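Side-chain contacts in acyl-coenzyme A oxidase acox-1.2 (Caenorhabditis elegans, PDB 5K3J), which catalyses the FAD-dependent first desaturation step of peroxisomal beta-oxidation on ascaroside-CoA thioesters with a five-carbon omega side chain, in the shortening of ascaroside pheromones: residues 111-114 against 115-119; 156-159 against 160-163; 328-332 against 333-337; 608-612 against 613-617. All blocks are in the same frame, centred on the assembly; numbering follows the deposited sequence.

Interaction 1 of 4, residues 111-114 against 115-119; sequences FALH and DALFI. With 6QA (~{S}-[2-[3-[[(2~{R})-4-[[[(2~{R},3~{S},4~{R},5~{R})-5-(6-aminopurin-9-yl)-4-oxidanyl-3-phosphonooxy-oxolan-2-yl]methoxy-oxidanyl-phosphoryl]oxy-oxidanyl-phosphoryl]oxy-3,3-dimethyl-2-oxidanyl-butanoyl]amino]propanoylamino]ethyl] 5-[(2~{R},3~{R},5~{R},6~{S})-6-methyl-3,5-bis(oxidanyl)oxan-2-yl]oxypentanethioate), chain E.
L113 and L117 lie alongside each other in the first turns of helix 112-125, which widens into a pi-type turn at 115-118. A116 N bonds to A112 O, but L113 O takes two N-H groups: F118 N, five residues on, at 2.9 Å and almost straight (177°), and L117 N at 3.0 Å. H114 O takes I119 N, also five residues on.

The apolar contacts gather on the ligand side. L113 CD1 meets L117 CD1 at 3.6 Å and A116 CB at 3.9 Å. L117 CD1 lies 3.4 Å from C08 in the acyl chain of the ascaroside-CoA, the methyls of A112 and A116 approach its sugar, and L113 touches a bound FAD.

The aromatic contacts lie away from it. H114 CG, anti to the backbone N (chi1 173°), brings the imidazole beside F118 and I119. The H114 and F118 planes are 28° apart, but with centroids 5.4 Å apart little of one ring lies over the other. I119 CG1 covers one imidazole face.

H114 ND1 bonds to G145 N and NE2 to A138 O, fixing the ring's rotation. D115 OD2 makes a salt bridge to R141; D115 OD1 meets the imidazole edge, 3.4 Å from H114 CD2.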
# COMPACT_ATOMS: atom_id res chain seq x y z
N PHE A 111 1.70 3.22 25.97
CA PHE A 111 1.39 4.62 26.27
C PHE A 111 1.12 5.50 25.05
O PHE A 111 1.05 6.72 25.17
CB PHE A 111 2.54 5.24 27.08
CG PHE A 111 2.52 4.88 28.53
CD1 PHE A 111 1.57 5.41 29.38
CD2 PHE A 111 3.47 4.02 29.05
CE1 PHE A 111 1.56 5.07 30.73
CE2 PHE A 111 3.47 3.68 30.38
CZ PHE A 111 2.51 4.21 31.23
N ALA A 112 0.97 4.88 23.88
CA ALA A 112 0.79 5.62 22.64
C ALA A 112 -0.41 6.56 22.70
O ALA A 112 -0.25 7.78 22.69
CB ALA A 112 0.64 4.66 21.47
N LEU A 113 -1.60 5.99 22.77
CA LEU A 113 -2.83 6.77 22.81
C LEU A 113 -3.01 7.44 24.17
O LEU A 113 -3.81 8.37 24.32
CB LEU A 113 -4.03 5.88 22.50
CG LEU A 113 -4.34 5.62 21.02
CD1 LEU A 113 -4.56 6.93 20.29
CD2 LEU A 113 -3.25 4.81 20.34
N HIS A 114 -2.27 6.96 25.16
CA HIS A 114 -2.24 7.59 26.47
C HIS A 114 -1.72 9.01 26.33
O HIS A 114 -2.22 9.95 26.95
CB HIS A 114 -1.36 6.79 27.43
CG HIS A 114 -1.14 7.46 28.76
ND1 HIS A 114 -1.98 7.27 29.84
CD2 HIS A 114 -0.17 8.30 29.17
CE1 HIS A 114 -1.53 7.98 30.86
NE2 HIS A 114 -0.44 8.61 30.49
N ASP A 115 -0.70 9.16 25.48
CA ASP A 115 -0.11 10.47 25.20
C ASP A 115 -0.81 11.16 24.05
O ASP A 115 -0.92 12.39 24.02
CB ASP A 115 1.38 10.32 24.87
CG ASP A 115 2.21 9.97 26.08
OD1 ASP A 115 1.80 10.31 27.21
OD2 ASP A 115 3.29 9.37 25.91
N ALA A 116 -1.28 10.37 23.09
CA ALA A 116 -1.85 10.91 21.86
C ALA A 116 -3.21 11.58 22.08
O ALA A 116 -3.48 12.62 21.49
CB ALA A 116 -1.98 9.81 20.82
N LEU A 117 -4.05 10.99 22.92
CA LEU A 117 -5.42 11.49 23.08
C LEU A 117 -5.92 11.50 24.52
O LEU A 117 -6.65 12.40 24.91
CB LEU A 117 -6.38 10.67 22.22
CG LEU A 117 -6.32 10.98 20.73
CD1 LEU A 117 -6.76 9.79 19.91
CD2 LEU A 117 -7.18 12.20 20.41
N PHE A 118 -5.53 10.50 25.31
CA PHE A 118 -5.98 10.42 26.69
C PHE A 118 -5.59 11.66 27.48
O PHE A 118 -6.44 12.32 28.08
CB PHE A 118 -5.43 9.18 27.38
CG PHE A 118 -5.93 8.99 28.79
CD1 PHE A 118 -7.25 8.65 29.03
CD2 PHE A 118 -5.08 9.17 29.86
CE1 PHE A 118 -7.71 8.48 30.32
CE2 PHE A 118 -5.54 9.00 31.15
CZ PHE A 118 -6.85 8.65 31.38
N ILE A 119 -4.30 11.99 27.46
CA ILE A 119 -3.81 13.20 28.12
C ILE A 119 -4.32 14.49 27.45
O ILE A 119 -4.75 15.41 28.15
CB ILE A 119 -2.26 13.21 28.18
CG1 ILE A 119 -1.74 12.20 29.21
CG2 ILE A 119 -1.73 14.60 28.51
CD1 ILE A 119 -0.25 12.28 29.44
P26 6QA E . -21.36 14.44 13.86
P29 6QA E . -23.38 16.58 13.19
P50 6QA E . -22.36 21.60 8.40
O01 6QA E . -0.47 8.76 14.25
C02 6QA E . -1.25 9.17 15.39
C03 6QA E . -2.06 7.90 15.72
O04 6QA E . -3.07 8.16 16.58
C05 6QA E . -4.21 8.73 16.02
C06 6QA E . -5.41 7.78 16.29
C07 6QA E . -6.68 8.65 16.44
C08 6QA E . -7.71 7.88 17.27
C09 6QA E . -8.96 7.70 16.52
S10 6QA E . -10.48 8.24 17.46
C11 6QA E . -11.54 9.39 16.55
C12 6QA E . -11.31 9.47 15.07
N13 6QA E . -12.56 9.32 14.43
C14 6QA E . -13.14 10.39 13.64
C15 6QA E . -14.52 10.19 12.92
C16 6QA E . -15.48 11.31 13.44
N17 6QA E . -16.22 11.94 12.33
C18 6QA E . -17.50 12.60 12.65
C19 6QA E . -18.29 13.27 11.53
O20 6QA E . -17.69 12.96 10.29
C21 6QA E . -18.34 14.81 11.70
C22 6QA E . -19.33 15.27 10.54
C23 6QA E . -16.90 15.40 11.57
C24 6QA E . -18.92 15.31 13.02
O25 6QA E . -20.35 15.44 12.98
O27 6QA E . -21.25 12.97 13.46
O28 6QA E . -22.94 15.02 13.59
O30 6QA E . -24.08 17.17 14.41
O31 6QA E . -22.01 17.44 12.73
C32 6QA E . -21.92 18.07 11.51
C33 6QA E . -22.12 19.63 11.77
O34 6QA E . -21.48 20.00 12.81
C35 6QA E . -20.28 21.01 12.38
N36 6QA E . -19.02 20.50 12.92
C37 6QA E . -18.61 19.22 12.89
N38 6QA E . -17.42 19.08 13.47
C39 6QA E . -17.03 20.31 13.92
C40 6QA E . -18.04 21.21 13.58
N41 6QA E . -17.91 22.53 13.92
C42 6QA E . -16.81 22.94 14.56
N43 6QA E . -15.82 22.10 14.91
C44 6QA E . -15.89 20.80 14.61
N45 6QA E . -14.80 19.88 14.99
C46 6QA E . -20.28 21.10 11.09
O47 6QA E . -20.33 22.54 10.66
C48 6QA E . -21.52 20.38 10.57
O49 6QA E . -22.45 21.27 10.05
O51 6QA E . -23.61 21.10 7.74
O52 6QA E . -21.13 20.91 7.79
O53 6QA E . -22.21 23.09 8.19
O54 6QA E . -24.34 16.54 12.03
O55 6QA E . -21.04 14.58 15.34
O56 6QA E . -17.91 12.61 13.77
O57 6QA E . -12.58 11.43 13.51
O58 6QA E . -8.90 7.21 15.39
O59 6QA E . -1.22 6.89 16.33
C60 6QA E . -0.56 7.36 17.51
C61 6QA E . 0.17 6.14 18.02
C62 6QA E . 0.34 8.58 17.19
C63 6QA E . -0.39 9.64 16.50
O64 6QA E . 0.87 9.13 18.44

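Interaction 2 of 4, residues 156-159 against 160-163. With 6QA (~{S}-[2-[3-[[(2~{R})-4-[[[(2~{R},3~{S},4~{R},5~{R})-5-(6-aminopurin-9-yl)-4-oxidanyl-3-phosphonooxy-oxolan-2-yl]methoxy-oxidanyl-phosphoryl]oxy-oxidanyl-phosphoryl]oxy-3,3-dimethyl-2-oxidanyl-butanoyl]amino]propanoylamino]ethyl] 5-[(2~{R},3~{R},5~{R},6~{S})-6-methyl-3,5-bis(oxidanyl)oxan-2-yl]oxypentanethioate), chain E.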
# COMPACT_ATOMS: atom_id res chain seq x y z
N SER A 156 -17.27 6.57 12.12
CA SER A 156 -17.42 7.86 11.45
C SER A 156 -18.57 8.67 12.03
O SER A 156 -18.42 9.86 12.33
CB SER A 156 -17.63 7.66 9.94
OG SER A 156 -16.54 6.98 9.35
N ASN A 157 -19.73 8.03 12.20
CA ASN A 157 -20.93 8.71 12.68
C ASN A 157 -21.08 8.67 14.20
O ASN A 157 -21.53 7.67 14.76
CB ASN A 157 -22.16 8.09 12.02
CG ASN A 157 -23.45 8.74 12.45
OD1 ASN A 157 -23.47 9.90 12.88
ND2 ASN A 157 -24.55 8.00 12.34
N LEU A 158 -20.72 9.76 14.85
CA LEU A 158 -20.76 9.85 16.31
C LEU A 158 -22.15 10.18 16.84
O LEU A 158 -22.37 10.20 18.05
CB LEU A 158 -19.75 10.89 16.81
CG LEU A 158 -18.28 10.61 16.49
CD1 LEU A 158 -17.40 11.66 17.14
CD2 LEU A 158 -17.88 9.21 16.94
N ARG A 159 -23.08 10.45 15.93
CA ARG A 159 -24.44 10.81 16.32
C ARG A 159 -25.27 9.61 16.72
O ARG A 159 -26.34 9.76 17.28
CB ARG A 159 -25.14 11.59 15.18
CG ARG A 159 -24.54 12.94 14.87
CD ARG A 159 -24.27 13.76 16.12
NE ARG A 159 -25.46 13.93 16.95
CZ ARG A 159 -25.52 14.74 18.00
NH1 ARG A 159 -24.47 15.48 18.33
NH2 ARG A 159 -26.65 14.83 18.70
N ASN A 160 -24.78 8.42 16.40
CA ASN A 160 -25.57 7.22 16.65
C ASN A 160 -24.78 6.10 17.30
O ASN A 160 -24.99 4.93 16.98
CB ASN A 160 -26.20 6.70 15.34
CG ASN A 160 -27.18 7.69 14.73
OD1 ASN A 160 -26.78 8.70 14.16
ND2 ASN A 160 -28.46 7.39 14.85
N LEU A 161 -23.89 6.45 18.21
CA LEU A 161 -23.20 5.46 19.04
C LEU A 161 -24.23 4.78 19.94
O LEU A 161 -25.18 5.42 20.40
CB LEU A 161 -22.09 6.10 19.88
CG LEU A 161 -21.06 6.98 19.17
CD1 LEU A 161 -20.07 7.55 20.18
CD2 LEU A 161 -20.35 6.23 18.04
N GLU A 162 -24.04 3.49 20.21
CA GLU A 162 -25.03 2.72 20.95
C GLU A 162 -24.70 2.58 22.44
O GLU A 162 -25.49 2.04 23.21
CB GLU A 162 -25.19 1.34 20.32
CG GLU A 162 -25.34 1.35 18.80
CD GLU A 162 -25.37 -0.05 18.21
OE1 GLU A 162 -26.34 -0.79 18.47
OE2 GLU A 162 -24.42 -0.41 17.48
N THR A 163 -23.52 3.06 22.84
CA THR A 163 -23.13 3.03 24.25
C THR A 163 -23.83 4.15 25.00
O THR A 163 -23.63 5.33 24.68
CB THR A 163 -21.61 3.17 24.43
OG1 THR A 163 -20.94 2.16 23.67
CG2 THR A 163 -21.24 3.04 25.90
P26 6QA E . -21.36 14.44 13.86
P29 6QA E . -23.38 16.58 13.19
P50 6QA E . -22.36 21.60 8.40
O01 6QA E . -0.47 8.76 14.25
C02 6QA E . -1.25 9.17 15.39
C03 6QA E . -2.06 7.90 15.72
O04 6QA E . -3.07 8.16 16.58
C05 6QA E . -4.21 8.73 16.02
C06 6QA E . -5.41 7.78 16.29
C07 6QA E . -6.68 8.65 16.44
C08 6QA E . -7.71 7.88 17.27
C09 6QA E . -8.96 7.70 16.52
S10 6QA E . -10.48 8.24 17.46
C11 6QA E . -11.54 9.39 16.55
C12 6QA E . -11.31 9.47 15.07
N13 6QA E . -12.56 9.32 14.43
C14 6QA E . -13.14 10.39 13.64
C15 6QA E . -14.52 10.19 12.92
C16 6QA E . -15.48 11.31 13.44
N17 6QA E . -16.22 11.94 12.33
C18 6QA E . -17.50 12.60 12.65
C19 6QA E . -18.29 13.27 11.53
O20 6QA E . -17.69 12.96 10.29
C21 6QA E . -18.34 14.81 11.70
C22 6QA E . -19.33 15.27 10.54
C23 6QA E . -16.90 15.40 11.57
C24 6QA E . -18.92 15.31 13.02
O25 6QA E . -20.35 15.44 12.98
O27 6QA E . -21.25 12.97 13.46
O28 6QA E . -22.94 15.02 13.59
O30 6QA E . -24.08 17.17 14.41
O31 6QA E . -22.01 17.44 12.73
C32 6QA E . -21.92 18.07 11.51
C33 6QA E . -22.12 19.63 11.77
O34 6QA E . -21.48 20.00 12.81
C35 6QA E . -20.28 21.01 12.38
N36 6QA E . -19.02 20.50 12.92
C37 6QA E . -18.61 19.22 12.89
N38 6QA E . -17.42 19.08 13.47
C39 6QA E . -17.03 20.31 13.92
C40 6QA E . -18.04 21.21 13.58
N41 6QA E . -17.91 22.53 13.92
C42 6QA E . -16.81 22.94 14.56
N43 6QA E . -15.82 22.10 14.91
C44 6QA E . -15.89 20.80 14.61
N45 6QA E . -14.80 19.88 14.99
C46 6QA E . -20.28 21.10 11.09
O47 6QA E . -20.33 22.54 10.66
C48 6QA E . -21.52 20.38 10.57
O49 6QA E . -22.45 21.27 10.05
O51 6QA E . -23.61 21.10 7.74
O52 6QA E . -21.13 20.91 7.79
O53 6QA E . -22.21 23.09 8.19
O54 6QA E . -24.34 16.54 12.03
O55 6QA E . -21.04 14.58 15.34
O56 6QA E . -17.91 12.61 13.77
O57 6QA E . -12.58 11.43 13.51
O58 6QA E . -8.90 7.21 15.39
O59 6QA E . -1.22 6.89 16.33
C60 6QA E . -0.56 7.36 17.51
C61 6QA E . 0.17 6.14 18.02
C62 6QA E . 0.34 8.58 17.19
C63 6QA E . -0.39 9.64 16.50
O64 6QA E . 0.87 9.13 18.44
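An Asx turn at N157 shapes this piece of the ascaroside-CoA pocket, and the same side chain reaches on to N160. The turn is closed by N157 OD1, which accepts R159 N at 3.1 Å, the donor lying above the carbonyl plane. The other end of the amide is a donor: N157 ND2 gives a hydrogen bond to N160 OD1 at 3.0 Å, moderately bent at 146°, and the two amide planes are turned 51° apart. Both reaches depend on N157 CG standing anti to the backbone N (chi1 -180°), which places the amide beside R159 and N160.

An alanine in place of N157 is likely to leave R159 N without its turn-closing acceptor, N160 OD1 with one donor fewer, and E329 of the second subunit without a weak partner.

Behind the turn, L158 and L161 run side by side, with CD2 of L158 4.0 Å from CD2 of L161. L158 also faces the ligand, its CG 3.4 Å from O56, a carbonyl oxygen of the pantetheine arm. R159, bent at chi2 and chi3, folds its aliphatic part past the diphosphate, with CD 3.4 Å from O55. K283, close to the R159 guanidinium, also bonds to the ligand.

The second subunit completes the polar cluster: its H322 bonds to N160 OD1 and its E329 more weakly to N157 ND2. The whole piece lies in the connection from strand 147-148 to strand 164-168, with L161 packed on V201 of strand 197-205.

Interaction 3 of 4, residues 328-332 against 333-337; sequences VEVKV and LDYQT. With FAD (flavin-adenine dinucleotide), chain G.
V330 and Y335 meet because of how each is turned at its first torsion. V330 puts CG1 between the backbone N and the carbonyl carbon (chi1 69°), where it reaches the phenol end of Y335, 3.6 Å from CZ; its other methyl, CG2, packs against D334 CB at 3.7 Å. Y335 has CG beside the backbone N (chi1 -70°), which lays the ring across the adenine of FAD. One ring face is covered: N1A of FAD stands 3.6 Å above the plane, over the centre, and CZ of Y335 is 3.5 Å from C6A.

The backbone beneath makes two overlapping turns that lead into helix 336-340, with Y335 at its N-cap position, in the C-alpha1 part of the acyl-CoA oxidase fold. D334 N bonds to K331 O at 3.0 Å and Y335 N to V332 O at 3.3 Å. V332 works from the same turn, its CG1 3.5 Å from O4B of the adenosine ribose.

The polar ends are anchored outside: Y335 OH bonds to Q320 O, D334 makes a salt bridge to R598, and K331 NZ bonds to E13 O and makes salt bridges to E16 and E17. A leucine at Y335 would probably lose the flat ring laid over the adenine and leave Q320 O without its hydroxyl partner. Just beyond, Q336 bonds to N517, K518 and V521 of the second subunit.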
# COMPACT_ATOMS: atom_id res chain seq x y z
N VAL A 328 31.70 -0.51 -15.52
CA VAL A 328 31.13 -0.05 -14.24
C VAL A 328 29.67 0.42 -14.35
O VAL A 328 29.38 1.42 -15.00
CB VAL A 328 31.96 1.11 -13.64
CG1 VAL A 328 31.44 1.47 -12.26
CG2 VAL A 328 33.45 0.77 -13.61
N GLU A 329 28.77 -0.32 -13.71
CA GLU A 329 27.35 0.03 -13.74
C GLU A 329 27.10 1.39 -13.08
O GLU A 329 27.87 1.82 -12.23
CB GLU A 329 26.52 -1.05 -13.04
CG GLU A 329 26.49 -2.38 -13.78
CD GLU A 329 25.86 -3.48 -12.95
OE1 GLU A 329 26.44 -3.86 -11.91
OE2 GLU A 329 24.78 -3.98 -13.35
N VAL A 330 26.02 2.05 -13.49
CA VAL A 330 25.68 3.36 -12.93
C VAL A 330 24.80 3.23 -11.69
O VAL A 330 24.02 2.28 -11.56
CB VAL A 330 24.96 4.24 -13.99
CG1 VAL A 330 23.56 3.70 -14.29
CG2 VAL A 330 24.87 5.69 -13.53
N LYS A 331 24.94 4.18 -10.77
CA LYS A 331 24.03 4.29 -9.64
C LYS A 331 22.61 4.52 -10.14
O LYS A 331 22.38 5.35 -11.03
CB LYS A 331 24.46 5.43 -8.71
CG LYS A 331 25.84 5.27 -8.08
CD LYS A 331 26.17 6.43 -7.16
CE LYS A 331 27.53 6.29 -6.51
NZ LYS A 331 27.77 7.38 -5.52
N VAL A 332 21.65 3.79 -9.58
CA VAL A 332 20.27 3.84 -10.06
C VAL A 332 19.62 5.19 -9.79
O VAL A 332 18.62 5.54 -10.41
CB VAL A 332 19.41 2.73 -9.43
CG1 VAL A 332 19.80 1.37 -9.98
CG2 VAL A 332 19.52 2.77 -7.91
N LEU A 333 20.20 5.95 -8.86
CA LEU A 333 19.70 7.28 -8.56
C LEU A 333 19.93 8.23 -9.74
O LEU A 333 19.32 9.29 -9.81
CB LEU A 333 20.37 7.83 -7.29
CG LEU A 333 19.92 9.20 -6.77
CD1 LEU A 333 18.41 9.24 -6.56
CD2 LEU A 333 20.65 9.55 -5.48
N ASP A 334 20.81 7.85 -10.66
CA ASP A 334 21.11 8.70 -11.81
C ASP A 334 20.00 8.66 -12.86
O ASP A 334 19.81 9.61 -13.61
CB ASP A 334 22.44 8.29 -12.44
CG ASP A 334 23.63 8.80 -11.65
OD1 ASP A 334 23.44 9.68 -10.79
OD2 ASP A 334 24.76 8.32 -11.89
N TYR A 335 19.27 7.55 -12.89
CA TYR A 335 18.16 7.38 -13.83
C TYR A 335 17.07 8.41 -13.57
O TYR A 335 16.84 8.82 -12.43
CB TYR A 335 17.58 5.97 -13.74
CG TYR A 335 18.49 4.89 -14.28
CD1 TYR A 335 18.95 4.93 -15.59
CD2 TYR A 335 18.87 3.82 -13.49
CE1 TYR A 335 19.77 3.95 -16.09
CE2 TYR A 335 19.70 2.83 -13.98
CZ TYR A 335 20.15 2.90 -15.28
OH TYR A 335 20.97 1.91 -15.79
N GLN A 336 16.38 8.82 -14.63
CA GLN A 336 15.38 9.88 -14.52
C GLN A 336 14.13 9.40 -13.79
O GLN A 336 13.61 10.09 -12.91
CB GLN A 336 15.01 10.39 -15.90
CG GLN A 336 14.07 11.58 -15.88
CD GLN A 336 13.80 12.12 -17.26
OE1 GLN A 336 12.97 11.59 -17.99
NE2 GLN A 336 14.50 13.19 -17.63
N THR A 337 13.64 8.22 -14.17
CA THR A 337 12.48 7.61 -13.53
C THR A 337 12.67 7.49 -12.02
O THR A 337 11.73 7.68 -11.24
CB THR A 337 12.19 6.21 -14.10
OG1 THR A 337 13.35 5.39 -13.97
CG2 THR A 337 11.80 6.30 -15.57
PA FAD G . 16.70 -3.03 -9.62
O1A FAD G . 17.08 -3.56 -11.00
O2A FAD G . 17.93 -2.91 -8.76
O5B FAD G . 16.02 -1.57 -9.78
C5B FAD G . 15.78 -0.79 -8.59
C4B FAD G . 15.47 0.67 -9.02
O4B FAD G . 16.32 1.05 -9.93
C3B FAD G . 14.09 0.74 -9.69
O3B FAD G . 13.47 1.88 -9.35
C2B FAD G . 14.40 0.74 -11.21
O2B FAD G . 13.35 1.51 -11.95
C1B FAD G . 15.53 1.35 -11.29
N9A FAD G . 16.28 0.87 -12.40
C8A FAD G . 17.15 -0.16 -12.40
N7A FAD G . 17.66 -0.28 -13.66
C5A FAD G . 17.09 0.69 -14.43
C6A FAD G . 17.25 1.02 -15.78
N6A FAD G . 18.03 0.50 -16.85
N1A FAD G . 16.56 2.03 -16.30
C2A FAD G . 15.70 2.75 -15.52
N3A FAD G . 15.55 2.43 -14.21
C4A FAD G . 16.25 1.40 -13.67
N1 FAD G . 14.20 -13.74 -8.69
C2 FAD G . 14.48 -15.10 -9.15
O2 FAD G . 15.43 -15.31 -9.87
N3 FAD G . 13.62 -16.21 -8.74
C4 FAD G . 12.51 -15.96 -7.90
O4 FAD G . 11.77 -16.91 -7.55
C4X FAD G . 12.22 -14.58 -7.43
N5 FAD G . 11.09 -14.33 -6.57
C5X FAD G . 10.81 -12.97 -6.11
C6 FAD G . 9.71 -12.73 -5.27
C7 FAD G . 9.44 -11.42 -4.82
C7M FAD G . 8.19 -11.40 -3.93
C8 FAD G . 10.26 -10.36 -5.21
C8M FAD G . 10.05 -8.92 -4.78
C9 FAD G . 11.37 -10.60 -6.05
C9A FAD G . 11.65 -11.90 -6.50
N10 FAD G . 12.80 -12.16 -7.38
C10 FAD G . 13.08 -13.49 -7.83
C1' FAD G . 13.69 -11.05 -7.79
C2' FAD G . 13.02 -10.18 -8.86
O2' FAD G . 12.82 -10.93 -10.00
C3' FAD G . 13.94 -9.03 -9.16
O3' FAD G . 14.21 -8.32 -7.98
C4' FAD G . 13.30 -8.11 -10.17
O4' FAD G . 13.12 -8.79 -11.38
C5' FAD G . 14.20 -6.91 -10.38
O5' FAD G . 14.50 -6.34 -9.11
P FAD G . 15.90 -5.59 -8.89
O1P FAD G . 16.46 -5.98 -7.52
O2P FAD G . 16.87 -5.98 -9.95
O3P FAD G . 15.67 -4.03 -8.94

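Interaction 4 of 4, residues 608-612 against 613-617; sequences FQISD and MQLRS
I610 and L615 bracket the start of the short helix 612-615 as a hydrophobic staple, the residue before the N-cap touching the fourth residue of the helix: I610 CG2 lies 4.0 Å from L615 CD1. In I610, CG2 is anti to the backbone N while CG1 sits beside it (chi1 -53°), so the short branch is the one that faces the helix. A separate contact comes from Q614, which carries CG anti to its own N (chi1 174°) and runs on extended, crossing I610 at about a right angle; I610 CG2 rests on its CG at 3.6 Å. The far amide of Q614 is held by Y106, to whose hydroxyl NE2 bonds.

S611 is the N-cap. Its OG, tucked between the backbone N and the carbonyl carbon (chi1 67°), takes Q614 N in a weak capping bond of 3.3 Å, and it is also bonded to E102. The first regular helical bond runs from L615 N to S611 O at 2.9 Å.

L615 and I610 both pack on T309 of helix 287-315. At the other end R616, with positive phi, leaves the helix and sends its guanidinium to D57. R616 N still bonds to D612 O, 2.9 Å away.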
# COMPACT_ATOMS: atom_id res chain seq x y z
N PHE A 608 17.48 15.16 7.95
CA PHE A 608 16.42 14.77 8.89
C PHE A 608 17.03 14.17 10.15
O PHE A 608 16.34 13.99 11.16
CB PHE A 608 15.44 13.79 8.23
CG PHE A 608 14.62 14.40 7.12
CD1 PHE A 608 13.50 15.16 7.40
CD2 PHE A 608 14.96 14.19 5.79
CE1 PHE A 608 12.75 15.72 6.39
CE2 PHE A 608 14.21 14.75 4.77
CZ PHE A 608 13.10 15.51 5.08
N GLN A 609 18.33 13.87 10.08
CA GLN A 609 19.13 13.36 11.19
C GLN A 609 18.42 12.25 11.95
O GLN A 609 18.37 12.24 13.18
CB GLN A 609 19.54 14.51 12.12
CG GLN A 609 20.84 15.16 11.66
CD GLN A 609 21.08 16.53 12.27
OE1 GLN A 609 20.29 17.02 13.07
NE2 GLN A 609 22.19 17.15 11.88
N ILE A 610 17.88 11.30 11.19
CA ILE A 610 17.29 10.09 11.75
C ILE A 610 18.38 9.06 12.01
O ILE A 610 19.03 8.59 11.08
CB ILE A 610 16.24 9.50 10.80
CG1 ILE A 610 15.20 10.56 10.41
CG2 ILE A 610 15.57 8.28 11.43
CD1 ILE A 610 14.24 10.12 9.32
N SER A 611 18.58 8.71 13.28
CA SER A 611 19.59 7.74 13.65
C SER A 611 19.25 6.36 13.09
O SER A 611 18.10 6.10 12.73
CB SER A 611 19.73 7.68 15.17
OG SER A 611 18.56 7.14 15.77
N ASP A 612 20.24 5.48 13.02
CA ASP A 612 20.01 4.10 12.60
C ASP A 612 19.03 3.42 13.55
O ASP A 612 18.24 2.57 13.14
CB ASP A 612 21.31 3.31 12.53
CG ASP A 612 22.13 3.62 11.29
OD1 ASP A 612 21.60 4.28 10.37
OD2 ASP A 612 23.30 3.19 11.23
N MET A 613 19.11 3.80 14.83
CA MET A 613 18.21 3.27 15.85
C MET A 613 16.75 3.49 15.49
O MET A 613 15.92 2.59 15.66
CB MET A 613 18.52 3.90 17.20
CG MET A 613 17.45 3.61 18.24
SD MET A 613 17.89 4.05 19.93
CE MET A 613 19.15 2.83 20.29
N GLN A 614 16.43 4.68 15.00
CA GLN A 614 15.06 4.99 14.58
C GLN A 614 14.77 4.44 13.19
O GLN A 614 13.68 3.95 12.92
CB GLN A 614 14.81 6.49 14.61
CG GLN A 614 13.45 6.90 14.05
CD GLN A 614 13.18 8.38 14.19
OE1 GLN A 614 13.88 9.08 14.93
NE2 GLN A 614 12.16 8.88 13.50
N LEU A 615 15.76 4.53 12.29
CA LEU A 615 15.55 4.14 10.90
C LEU A 615 15.23 2.65 10.77
O LEU A 615 14.39 2.28 9.95
CB LEU A 615 16.79 4.48 10.06
CG LEU A 615 16.53 4.62 8.56
CD1 LEU A 615 15.83 5.93 8.26
CD2 LEU A 615 17.83 4.51 7.79
N ARG A 616 15.90 1.83 11.57
CA ARG A 616 15.65 0.38 11.64
C ARG A 616 15.64 -0.27 10.25
O ARG A 616 14.85 -1.18 9.98
CB ARG A 616 14.34 0.10 12.37
CG ARG A 616 14.34 0.60 13.80
CD ARG A 616 13.13 0.13 14.59
NE ARG A 616 13.41 0.13 16.02
CZ ARG A 616 13.37 1.20 16.80
NH1 ARG A 616 13.06 2.39 16.30
NH2 ARG A 616 13.64 1.09 18.10
N SER A 617 16.52 0.22 9.39
CA SER A 617 16.60 -0.24 8.01
C SER A 617 18.03 -0.56 7.61
O SER A 617 18.95 0.23 7.83
CB SER A 617 16.03 0.83 7.07
OG SER A 617 16.41 0.59 5.73
O HOH W 1 19.34 1.49 10.06

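The four contacts follow one another along the chain without overlap. Interactions 1 and 2, centres 22 Å apart, touch the same ascaroside-CoA: helix 112-125 lies along its acyl and sugar end, and the connection between strands 147-148 and 164-168 serves its pantetheine and diphosphate. Interaction 3 lies across the chain's centre from interaction 2, their centres about 53 Å apart, and holds the adenine of an FAD shared with the second subunit. In the dimer the two regions nonetheless meet, since E329 of one subunit reaches N157 of the other. Interaction 4, its centre about 25 Å from that of interaction 3, is late-chain packing against helix 287-315, the helix that carries E299, the residue important for substrate specificity.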